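Local atomic coordinates of GH127 beta-L-arabinofuranoside (Geobacillus stearothermophilus, PDB entry 4QK0), a protein that probably releases beta-L-arabinofuranose units from arabinose-containing glycans or oligosaccharides, as a GH127 beta-L-arabinofuranosidase. Residues L201-G206 and A280-D285; Y249-A252 and E258-Q261; A269-T274 and L417-A422; A291-W296 and E349-G354; V310-S313 and F319-D322. All coordinates share one frame; numbering follows the deposited sequence.

Contact 1. Residues L201-G206 and A280-D285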
# COMPACT_ATOMS: atom_id res chain seq x y z
N LEU A 201 35.25 3.02 -20.33
CA LEU A 201 35.89 3.62 -21.45
C LEU A 201 37.40 3.84 -21.12
O LEU A 201 38.27 3.67 -21.98
CB LEU A 201 35.25 4.96 -21.77
CG LEU A 201 35.73 5.67 -23.03
CD1 LEU A 201 35.48 4.85 -24.27
CD2 LEU A 201 35.06 7.03 -23.16
N TYR A 202 37.67 4.24 -19.88
CA TYR A 202 39.03 4.35 -19.38
C TYR A 202 39.77 3.01 -19.46
O TYR A 202 40.89 2.98 -19.92
CB TYR A 202 39.05 4.90 -17.97
CG TYR A 202 40.39 4.74 -17.33
CD1 TYR A 202 41.48 5.55 -17.72
CD2 TYR A 202 40.60 3.78 -16.37
CE1 TYR A 202 42.73 5.40 -17.14
CE2 TYR A 202 41.86 3.61 -15.79
CZ TYR A 202 42.92 4.41 -16.18
OH TYR A 202 44.14 4.23 -15.58
N GLU A 203 39.12 1.93 -19.06
CA GLU A 203 39.77 0.63 -19.02
C GLU A 203 40.16 0.20 -20.38
O GLU A 203 41.13 -0.50 -20.55
CB GLU A 203 38.86 -0.44 -18.46
CG GLU A 203 38.71 -0.41 -16.96
CD GLU A 203 37.42 -1.08 -16.43
OE1 GLU A 203 36.55 -1.59 -17.18
OE2 GLU A 203 37.29 -1.07 -15.20
N VAL A 204 39.41 0.60 -21.40
CA VAL A 204 39.72 0.11 -22.72
C VAL A 204 40.62 1.06 -23.46
O VAL A 204 41.22 0.65 -24.41
CB VAL A 204 38.41 -0.24 -23.51
CG1 VAL A 204 37.85 0.95 -24.24
CG2 VAL A 204 38.66 -1.36 -24.47
N THR A 205 40.67 2.32 -23.09
CA THR A 205 41.48 3.28 -23.81
C THR A 205 42.76 3.72 -23.09
O THR A 205 43.63 4.28 -23.72
CB THR A 205 40.73 4.60 -24.08
OG1 THR A 205 40.36 5.21 -22.85
CG2 THR A 205 39.51 4.41 -24.95
N GLY A 206 42.80 3.61 -21.77
CA GLY A 206 43.90 4.14 -20.99
C GLY A 206 43.90 5.65 -20.88
O GLY A 206 44.78 6.24 -20.24
N ALA A 280 36.78 4.02 -6.17
CA ALA A 280 37.54 3.67 -4.98
C ALA A 280 38.69 2.70 -5.29
O ALA A 280 39.77 2.82 -4.76
CB ALA A 280 36.66 3.08 -3.93
N ALA A 281 38.44 1.72 -6.16
CA ALA A 281 39.46 0.74 -6.52
C ALA A 281 40.57 1.38 -7.32
O ALA A 281 41.72 1.21 -7.02
CB ALA A 281 38.84 -0.40 -7.33
N LYS A 282 40.19 2.08 -8.39
CA LYS A 282 41.16 2.61 -9.29
C LYS A 282 41.97 3.74 -8.68
O LYS A 282 43.14 3.85 -8.99
CB LYS A 282 40.51 3.04 -10.60
CG LYS A 282 39.92 1.85 -11.36
CD LYS A 282 39.46 2.25 -12.75
CE LYS A 282 38.50 1.24 -13.36
NZ LYS A 282 39.11 -0.10 -13.55
N MSE A 283 41.36 4.58 -7.84
CA MSE A 283 42.06 5.72 -7.25
C MSE A 283 42.68 5.40 -5.92
O MSE A 283 43.29 6.25 -5.35
CB MSE A 283 41.18 6.94 -6.95
CG MSE A 283 40.35 7.50 -8.08
SE MSE A 283 41.46 8.00 -9.62
CE MSE A 283 40.66 9.78 -9.98
N GLY A 284 42.52 4.21 -5.40
CA GLY A 284 42.91 3.95 -4.00
C GLY A 284 42.34 4.93 -2.98
O GLY A 284 43.02 5.30 -2.05
N ASP A 285 41.09 5.36 -3.16
CA ASP A 285 40.48 6.39 -2.28
C ASP A 285 39.74 5.68 -1.15
O ASP A 285 38.66 5.10 -1.36
CB ASP A 285 39.53 7.27 -3.11
CG ASP A 285 38.81 8.34 -2.28
OD1 ASP A 285 38.82 8.31 -1.03
OD2 ASP A 285 38.19 9.21 -2.91
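A surface salt bridge links two helices of the helical-hairpin catalytic domain, an (alpha/alpha)6 barrel: Lys282, near the end of helix 266-283, reaches across to Glu203 in the last turns of helix 194-205. The backbones stay well apart, with Glu203 CA and Lys282 CA 10.0 Å from each other, and the long side chains bridge the gap, crossing at about a right angle. Lys282 runs out extended and bends only at its end (chi4 -62°), which turns the ammonium toward the carboxylate. Lys282 NZ donates to the anti lone pair of Glu203 OE2, 2.6 Å away, the one turned from the other oxygen. Arg346 of helix 334-350 makes a second salt bridge to the same OE2, so one oxygen serves two cations and the carboxylate is likely to stay ionised. Tyr202 supplies the apolar part: the lysine side chain slides past the ring in the opposite direction, its CD meeting it obliquely. Within helix 194-205, Leu201 O accepts from both the N and the OG1 of Thr205, which come from opposite faces of the carbonyl plane, just before Gly206 leaves the helix with positive phi. The nearest approach to the tyrosine ring is Lys282 CD, 4.1 Å from Tyr202 CD2.

Contact 2. Residues Y249-A252 and E258-Q261; sequences YHQA and EQKQ
Gln259 and Gln251 meet at the tight, buried part of this contact, where two parts of the long connection between helix 227-234 and strand 264-265 come together. The side chain of Gln259 is extended beyond CG, and its NE2 donates to the backbone O of Gln251 at 2.9 Å, with an N-H...O angle of 150°. The acceptor lies near the amide plane of Gln259, but the donor stands above the carbonyl plane of Gln251, 55° out of it. The amide also gives a hydrogen bond to Ile254 O, so NE2 ties together two carbonyls of the same loop. Its oxygen packs on aliphatic carbon, Gln259 OE1 lying 3.6 Å from Gln251 CB. Gln251 has positive phi, and its side chain folds back at chi2 (84°), carrying its own amide away from Gln259. There OE1 accepts from Gln192 NE2, while NE2 donates to the carbonyls of Val263 and His265. The other side is loose: Glu258, Lys260 and Gln261 are exposed and make no contact with 249-252. Helix 266-283 backs the buried side, Gln251 touching Ala269 and Gln259 touching Met272. Buried glutamine amides thus take up main-chain carbonyls of the loop and of the short strand that follows it, in one of the long connections between helices of an (alpha/alpha)6 barrel.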
# COMPACT_ATOMS: atom_id res chain seq x y z
N TYR A 249 15.66 11.57 -4.39
CA TYR A 249 15.29 10.70 -5.52
C TYR A 249 16.48 10.38 -6.41
O TYR A 249 16.68 9.23 -6.82
CB TYR A 249 14.26 11.40 -6.37
CG TYR A 249 13.80 10.64 -7.60
CD1 TYR A 249 12.90 9.59 -7.50
CD2 TYR A 249 14.20 11.04 -8.87
CE1 TYR A 249 12.44 8.91 -8.61
CE2 TYR A 249 13.71 10.40 -10.03
CZ TYR A 249 12.85 9.33 -9.89
OH TYR A 249 12.39 8.67 -10.95
N HIS A 250 17.28 11.42 -6.68
CA HIS A 250 18.50 11.30 -7.53
C HIS A 250 19.81 11.08 -6.71
O HIS A 250 20.89 11.10 -7.28
CB HIS A 250 18.73 12.59 -8.30
CG HIS A 250 17.52 13.15 -8.94
ND1 HIS A 250 16.69 14.05 -8.29
CD2 HIS A 250 17.00 12.98 -10.17
CE1 HIS A 250 15.69 14.38 -9.09
NE2 HIS A 250 15.89 13.79 -10.25
N GLN A 251 19.69 10.86 -5.40
CA GLN A 251 20.84 10.75 -4.51
C GLN A 251 21.81 11.93 -4.69
O GLN A 251 23.02 11.76 -4.65
CB GLN A 251 21.57 9.40 -4.70
CG GLN A 251 20.68 8.18 -4.48
CD GLN A 251 19.86 7.77 -5.71
OE1 GLN A 251 20.24 8.08 -6.85
NE2 GLN A 251 18.75 7.08 -5.48
N ALA A 252 21.23 13.11 -4.85
CA ALA A 252 21.93 14.34 -5.01
C ALA A 252 21.59 15.30 -3.87
O ALA A 252 21.70 16.51 -4.03
CB ALA A 252 21.57 14.97 -6.33
N GLU A 258 28.93 11.33 2.36
CA GLU A 258 28.10 11.50 3.54
C GLU A 258 26.80 10.66 3.49
O GLU A 258 26.02 10.68 4.43
CB GLU A 258 27.73 12.96 3.69
CG GLU A 258 28.97 13.80 3.89
CD GLU A 258 28.72 15.30 3.76
OE1 GLU A 258 29.64 15.97 3.25
OE2 GLU A 258 27.64 15.83 4.15
N GLN A 259 26.56 9.95 2.39
CA GLN A 259 25.40 9.05 2.26
C GLN A 259 25.68 7.74 2.97
O GLN A 259 26.52 6.92 2.54
CB GLN A 259 25.01 8.85 0.77
CG GLN A 259 24.52 10.13 0.15
CD GLN A 259 24.06 9.98 -1.29
OE1 GLN A 259 23.56 8.91 -1.70
NE2 GLN A 259 24.26 11.04 -2.08
N LYS A 260 24.97 7.53 4.07
CA LYS A 260 25.11 6.33 4.86
C LYS A 260 23.95 5.36 4.74
O LYS A 260 24.06 4.22 5.21
CB LYS A 260 25.31 6.72 6.32
CG LYS A 260 26.60 7.50 6.54
CD LYS A 260 26.87 7.77 8.01
CE LYS A 260 27.88 8.90 8.19
NZ LYS A 260 29.03 8.77 7.25
N GLN A 261 22.85 5.82 4.15
CA GLN A 261 21.71 4.97 3.78
C GLN A 261 21.40 5.08 2.33
O GLN A 261 21.48 6.16 1.74
CB GLN A 261 20.41 5.35 4.51
CG GLN A 261 20.41 5.03 5.99
CD GLN A 261 21.12 6.11 6.77
OE1 GLN A 261 21.04 7.28 6.42
NE2 GLN A 261 21.81 5.73 7.83

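Contact 3. Residues A269-T274 and L417-A422; sequences ALYMYT and LARLIA
Polar groups alone make this contact: Tyr271 on helix 266-283 and Arg419 on helix 413-422 come at each other from opposite directions, while the nearest CA atoms, those of Tyr271 and Leu420, stay 14.3 Å apart. Arg419 NH2 lies 3.2 Å from Tyr271 OH. The hydroxyl sits at the edge of the guanidinium, in its plane, while the ring is turned nearly perpendicular to that plane (82°). Arg419 leaves its helix with CG between the backbone N and the carbonyl carbon (chi1 68°) and then runs straight to NE, which gives it the length to reach inward. Of the ionic interactions, the stronger is the salt bridge from Arg419 NH1 to Glu84 on helix 76-92, with a long, weak ion pair to Glu149 beside it. The buried charge therefore has a close counter-ion. Apolar packing comes from around the pair: Tyr271 rests on Ala339 and Arg419 on Phe342, both of helix 334-350, and Arg419 also on Ala85. Within the first helix, Thr274 OG1 hydrogen-bonds back to Leu270 O at 2.8 Å. Side chains from several helices converging on a buried arginine near the centre of the chain are consistent with the interior of an (alpha/alpha)6 barrel.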
# COMPACT_ATOMS: atom_id res chain seq x y z
N ALA A 269 20.46 4.72 -7.73
CA ALA A 269 21.37 4.56 -6.62
C ALA A 269 22.44 3.52 -6.92
O ALA A 269 23.62 3.72 -6.59
CB ALA A 269 20.61 4.17 -5.35
N LEU A 270 22.01 2.38 -7.44
CA LEU A 270 22.93 1.29 -7.59
C LEU A 270 23.93 1.56 -8.74
O LEU A 270 25.05 1.12 -8.65
CB LEU A 270 22.19 0.00 -7.83
CG LEU A 270 21.32 -0.51 -6.67
CD1 LEU A 270 20.58 -1.73 -7.11
CD2 LEU A 270 22.07 -0.85 -5.44
N TYR A 271 23.51 2.28 -9.78
CA TYR A 271 24.44 2.71 -10.80
C TYR A 271 25.50 3.67 -10.20
O TYR A 271 26.67 3.62 -10.56
CB TYR A 271 23.73 3.41 -11.95
CG TYR A 271 23.05 2.54 -12.95
CD1 TYR A 271 22.97 1.16 -12.81
CD2 TYR A 271 22.47 3.10 -14.10
CE1 TYR A 271 22.32 0.35 -13.76
CE2 TYR A 271 21.80 2.30 -15.04
CZ TYR A 271 21.72 0.93 -14.86
OH TYR A 271 21.07 0.13 -15.79
N MSE A 272 25.07 4.53 -9.30
CA MSE A 272 25.96 5.44 -8.64
C MSE A 272 26.92 4.67 -7.78
O MSE A 272 28.13 4.90 -7.85
CB MSE A 272 25.27 6.48 -7.79
CG MSE A 272 26.22 7.56 -7.26
SE MSE A 272 25.26 8.85 -6.15
CE MSE A 272 24.90 7.57 -4.71
N TYR A 273 26.43 3.72 -7.02
CA TYR A 273 27.31 2.95 -6.18
C TYR A 273 28.29 2.18 -6.98
O TYR A 273 29.42 1.91 -6.54
CB TYR A 273 26.56 2.00 -5.25
CG TYR A 273 25.44 2.66 -4.40
CD1 TYR A 273 25.46 3.99 -4.05
CD2 TYR A 273 24.36 1.89 -3.98
CE1 TYR A 273 24.45 4.54 -3.28
CE2 TYR A 273 23.35 2.44 -3.20
CZ TYR A 273 23.39 3.77 -2.87
OH TYR A 273 22.37 4.27 -2.11
N THR A 274 27.85 1.70 -8.13
CA THR A 274 28.71 0.87 -8.94
C THR A 274 29.94 1.76 -9.41
O THR A 274 31.07 1.32 -9.33
CB THR A 274 27.94 0.36 -10.14
OG1 THR A 274 26.94 -0.59 -9.72
CG2 THR A 274 28.87 -0.31 -11.17
N LEU A 417 17.68 -7.10 -19.51
CA LEU A 417 18.02 -8.49 -19.14
C LEU A 417 18.90 -9.17 -20.16
O LEU A 417 19.77 -9.91 -19.82
CB LEU A 417 16.83 -9.38 -18.97
CG LEU A 417 16.36 -9.66 -17.55
CD1 LEU A 417 15.07 -10.46 -17.65
CD2 LEU A 417 17.37 -10.41 -16.69
N ALA A 418 18.65 -8.90 -21.42
CA ALA A 418 19.48 -9.46 -22.48
C ALA A 418 20.97 -9.15 -22.27
O ALA A 418 21.79 -10.04 -22.45
CB ALA A 418 19.06 -8.91 -23.82
N ARG A 419 21.32 -7.90 -21.95
CA ARG A 419 22.74 -7.55 -21.86
C ARG A 419 23.39 -8.24 -20.69
O ARG A 419 24.53 -8.67 -20.82
CB ARG A 419 23.01 -6.06 -21.85
CG ARG A 419 22.54 -5.29 -20.65
CD ARG A 419 22.87 -3.82 -20.85
NE ARG A 419 22.48 -3.03 -19.70
CZ ARG A 419 23.18 -2.05 -19.16
NH1 ARG A 419 24.38 -1.70 -19.65
NH2 ARG A 419 22.68 -1.40 -18.11
N LEU A 420 22.66 -8.45 -19.60
CA LEU A 420 23.23 -9.23 -18.51
C LEU A 420 23.40 -10.73 -18.82
O LEU A 420 24.48 -11.34 -18.60
CB LEU A 420 22.37 -9.09 -17.26
CG LEU A 420 22.82 -9.96 -16.08
CD1 LEU A 420 24.22 -9.56 -15.65
CD2 LEU A 420 21.89 -9.78 -14.90
N ILE A 421 22.33 -11.35 -19.31
CA ILE A 421 22.34 -12.78 -19.56
C ILE A 421 23.41 -13.08 -20.58
O ILE A 421 24.15 -14.06 -20.46
CB ILE A 421 20.96 -13.25 -20.08
CG1 ILE A 421 19.97 -13.34 -18.90
CG2 ILE A 421 21.05 -14.60 -20.74
CD1 ILE A 421 18.54 -13.56 -19.33
N ALA A 422 23.49 -12.25 -21.62
CA ALA A 422 24.44 -12.50 -22.72
C ALA A 422 25.89 -12.38 -22.25
O ALA A 422 26.77 -12.98 -22.85
CB ALA A 422 24.19 -11.56 -23.89

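Contact 4. Residues A291-W296 and E349-G354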
# COMPACT_ATOMS: atom_id res chain seq x y z
N ALA A 291 32.71 4.52 2.22
CA ALA A 291 31.34 4.93 1.88
C ALA A 291 30.61 3.78 1.17
O ALA A 291 29.50 3.45 1.53
CB ALA A 291 31.34 6.17 1.03
N CYS A 292 31.28 3.15 0.22
CA CYS A 292 30.75 2.00 -0.49
C CYS A 292 30.42 0.88 0.43
O CYS A 292 29.39 0.26 0.25
CB CYS A 292 31.70 1.49 -1.57
SG CYS A 292 31.83 2.65 -2.97
N GLN A 293 31.29 0.60 1.40
CA GLN A 293 31.09 -0.52 2.28
C GLN A 293 29.91 -0.25 3.18
O GLN A 293 29.18 -1.16 3.48
CB GLN A 293 32.34 -0.86 3.10
CG GLN A 293 33.42 -1.52 2.24
CD GLN A 293 34.81 -1.56 2.90
OE1 GLN A 293 35.25 -0.61 3.56
NE2 GLN A 293 35.53 -2.65 2.67
N THR A 294 29.76 0.99 3.61
CA THR A 294 28.68 1.37 4.50
C THR A 294 27.36 1.25 3.73
O THR A 294 26.40 0.74 4.25
CB THR A 294 28.89 2.81 4.97
OG1 THR A 294 30.07 2.82 5.79
CG2 THR A 294 27.73 3.34 5.80
N LEU A 295 27.36 1.68 2.47
CA LEU A 295 26.17 1.59 1.66
C LEU A 295 25.84 0.16 1.31
O LEU A 295 24.68 -0.22 1.34
CB LEU A 295 26.29 2.44 0.43
CG LEU A 295 26.23 3.94 0.77
CD1 LEU A 295 26.85 4.78 -0.32
CD2 LEU A 295 24.80 4.40 0.97
N TRP A 296 26.85 -0.65 1.04
CA TRP A 296 26.67 -2.05 0.78
C TRP A 296 25.98 -2.75 1.93
O TRP A 296 25.08 -3.56 1.73
CB TRP A 296 28.01 -2.75 0.57
CG TRP A 296 27.87 -4.21 0.50
CD1 TRP A 296 28.07 -5.10 1.48
CD2 TRP A 296 27.42 -4.95 -0.62
NE1 TRP A 296 27.79 -6.36 1.04
CE2 TRP A 296 27.40 -6.29 -0.25
CE3 TRP A 296 27.09 -4.59 -1.92
CZ2 TRP A 296 27.07 -7.28 -1.11
CZ3 TRP A 296 26.73 -5.54 -2.78
CH2 TRP A 296 26.70 -6.91 -2.38
N GLU A 349 36.07 -6.24 -6.97
CA GLU A 349 37.36 -5.67 -7.38
C GLU A 349 37.92 -4.78 -6.29
O GLU A 349 39.11 -4.57 -6.20
CB GLU A 349 37.20 -4.92 -8.70
CG GLU A 349 36.91 -5.91 -9.85
CD GLU A 349 36.44 -5.25 -11.16
OE1 GLU A 349 36.43 -3.99 -11.23
OE2 GLU A 349 36.05 -5.98 -12.10
N LEU A 350 37.07 -4.32 -5.40
CA LEU A 350 37.51 -3.49 -4.30
C LEU A 350 37.98 -4.29 -3.09
O LEU A 350 38.84 -3.85 -2.33
CB LEU A 350 36.34 -2.63 -3.90
CG LEU A 350 36.48 -1.53 -2.88
CD1 LEU A 350 37.56 -0.54 -3.33
CD2 LEU A 350 35.13 -0.83 -2.73
N GLU A 351 37.41 -5.47 -2.91
CA GLU A 351 37.73 -6.32 -1.80
C GLU A 351 37.13 -7.72 -2.13
O GLU A 351 35.93 -7.88 -2.42
CB GLU A 351 37.15 -5.72 -0.56
CG GLU A 351 37.44 -6.45 0.75
CD GLU A 351 36.40 -6.14 1.82
OE1 GLU A 351 35.66 -5.13 1.67
OE2 GLU A 351 36.28 -6.92 2.79
N MSE A 352 37.98 -8.72 -2.05
CA MSE A 352 37.60 -10.08 -2.32
C MSE A 352 36.89 -10.68 -1.11
O MSE A 352 37.50 -11.23 -0.23
CB MSE A 352 38.83 -10.86 -2.71
CG MSE A 352 38.37 -12.23 -3.16
SE MSE A 352 37.22 -12.21 -4.79
CE MSE A 352 38.23 -10.95 -5.88
N ASP A 353 35.56 -10.53 -1.08
CA ASP A 353 34.72 -11.05 -0.02
C ASP A 353 33.56 -11.84 -0.65
O ASP A 353 32.77 -11.31 -1.46
CB ASP A 353 34.23 -9.89 0.83
CG ASP A 353 33.53 -10.33 2.08
OD1 ASP A 353 32.85 -11.41 2.11
OD2 ASP A 353 33.66 -9.57 3.05
N GLY A 354 33.50 -13.11 -0.30
CA GLY A 354 32.43 -13.98 -0.74
C GLY A 354 31.02 -13.40 -0.54
O GLY A 354 30.14 -13.70 -1.33
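Glu351 OE1 is gripped by Gln293 NE2 at 2.7 Å and, from helix 354-365, by the hydroxyl of Tyr356. The glutamine bond is bent, with an N-H...O angle of 136°. The acceptor lies in the amide plane, yet the nitrogen meets OE1 from above the carboxylate plane, and the two flat groups stand almost perpendicular (86°). Gln293 reaches out from helix 286-302 as an extended chain. Glu351, the first residue beyond the helical part of 334-350, has CG anti to its own N (chi1 -177°) and extends to meet it, the two side chains crossing at about a right angle. Next to this polar link is a modest apolar touch, Cys292 CB to Leu350 CD2 at 4.3 Å. With an alanine at Gln293, Glu351 OE1 would probably lose its amide donor and keep the Tyr356 hydroxyl, and a gap would open between the helix and 349-354. The chain goes on through an inverse gamma turn at Met352 to Asp353, the N-cap of the next helix. The other oxygen, OE2, forms a salt bridge to Lys511. With a cation on one oxygen and hydrogen bonds on the other, the carboxylate is likely to remain ionised while linking helix 286-302 and Tyr356 to Lys511, in the range of the middle-domain family.

Contact 5. Residues V310-S313 and F319-D322; sequences VGSS and FTFD
Ser312 and Thr320 turn their hydroxyls toward each other through matching torsions: in both, the oxygen lies between the backbone N and the carbonyl carbon (chi1 60° and 53°). This brings Ser312 OG to 2.6 Å from Thr320 OG1. A water bridges the two segments, accepting from Thr320 N at 2.9 Å and hydrogen-bonded to Ser312 OG at 3.2 Å. Thr320 OG1 is also hydrogen-bonded to Asp324. The threonine methyl has a separate neighbour, Thr320 CG2 packing 3.6 Å from Ser313 CB. A valine in place of Thr320 would probably leave Ser312 OG without its short partner and Asp324 without this hydroxyl. The rest of the contact is apolar: the CB of Val310 meets the Phe319 ring obliquely, 4.0 Å from CE1, beside helix 266-283, where Phe319 touches Ala266 and Ala269. Gly311, which follows Val310, has backbone angles that would press a CB against the carbonyl O of Val310. Ser312 and Ser313 together face Ser318, a classic beta bulge. The second subunit reaches the same place: its Arg394 donates to Ser312 O, and its Trp388 meets Phe321 edge-to-face. The two hydroxyls, a water and the Asp324 carboxylate make a polar cluster that is likely to hold the rotation of the Thr320 side chain beside the subunit interface.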
# COMPACT_ATOMS: atom_id res chain seq x y z
N VAL A 310 15.45 -5.03 -4.90
CA VAL A 310 15.60 -3.82 -4.13
C VAL A 310 14.62 -2.79 -4.64
O VAL A 310 14.31 -2.72 -5.84
CB VAL A 310 17.02 -3.23 -4.22
CG1 VAL A 310 18.02 -4.07 -3.44
CG2 VAL A 310 17.48 -3.23 -5.64
N GLY A 311 14.10 -1.98 -3.72
CA GLY A 311 13.07 -1.00 -4.05
C GLY A 311 11.76 -1.47 -3.43
O GLY A 311 11.18 -2.43 -3.90
N SER A 312 11.33 -0.80 -2.39
CA SER A 312 10.18 -1.24 -1.61
C SER A 312 8.95 -0.33 -1.80
O SER A 312 7.96 -0.57 -1.18
CB SER A 312 10.56 -1.26 -0.12
OG SER A 312 10.95 0.05 0.28
N SER A 313 9.07 0.71 -2.59
CA SER A 313 8.01 1.66 -2.81
C SER A 313 7.84 1.97 -4.30
O SER A 313 8.78 2.40 -4.95
CB SER A 313 8.26 2.95 -2.04
OG SER A 313 7.39 4.02 -2.44
N PHE A 319 13.97 2.99 -2.69
CA PHE A 319 14.21 2.62 -1.34
C PHE A 319 13.28 3.41 -0.43
O PHE A 319 12.92 4.57 -0.70
CB PHE A 319 15.63 2.94 -0.96
CG PHE A 319 16.66 2.04 -1.62
CD1 PHE A 319 16.82 0.74 -1.23
CD2 PHE A 319 17.44 2.51 -2.67
CE1 PHE A 319 17.76 -0.09 -1.83
CE2 PHE A 319 18.38 1.67 -3.30
CZ PHE A 319 18.54 0.38 -2.89
N THR A 320 12.91 2.78 0.67
CA THR A 320 12.29 3.49 1.78
C THR A 320 13.30 3.58 2.91
O THR A 320 13.96 4.61 3.07
CB THR A 320 10.98 2.82 2.22
OG1 THR A 320 11.18 1.42 2.50
CG2 THR A 320 9.98 2.96 1.09
N PHE A 321 13.32 2.59 3.81
CA PHE A 321 14.19 2.68 4.97
C PHE A 321 14.43 1.30 5.51
O PHE A 321 13.77 0.30 5.13
CB PHE A 321 13.59 3.66 6.04
CG PHE A 321 12.22 3.25 6.53
CD1 PHE A 321 12.10 2.36 7.61
CD2 PHE A 321 11.08 3.67 5.88
CE1 PHE A 321 10.85 1.90 8.03
CE2 PHE A 321 9.81 3.23 6.31
CZ PHE A 321 9.72 2.35 7.39
N ASP A 322 15.32 1.23 6.49
CA ASP A 322 15.71 -0.07 7.04
C ASP A 322 14.56 -0.98 7.44
O ASP A 322 13.66 -0.60 8.18
CB ASP A 322 16.59 0.15 8.25
CG ASP A 322 17.94 0.83 7.88
OD1 ASP A 322 18.18 1.18 6.69
OD2 ASP A 322 18.73 1.05 8.82
O HOH W 1 14.03 0.14 0.96

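Helix 266-283 is the common thread: contacts 1 and 3 use it, with centres 18 Å apart, and contacts 2, 4 and 5 pack against it. Contact 3, the most central at about 5 Å from the chain's centre, touches contact 2 through Met272 and Ala269, contact 4 where Tyr273 CE1 lies 3.8 Å from Leu295 CD1, and contact 5 through Leu270 and Val310. Contact 1 meets contact 4 at Leu350, while contact 5, about 31 Å from contact 1 between centres, borders the second subunit. Cys335 and Cys412, disulfide-linked in another crystal but not here, adjoin the starts of helices 334-350 and 413-422, which probably lead to the active site: in GH127 relatives such cysteines belong to the catalytic zinc site.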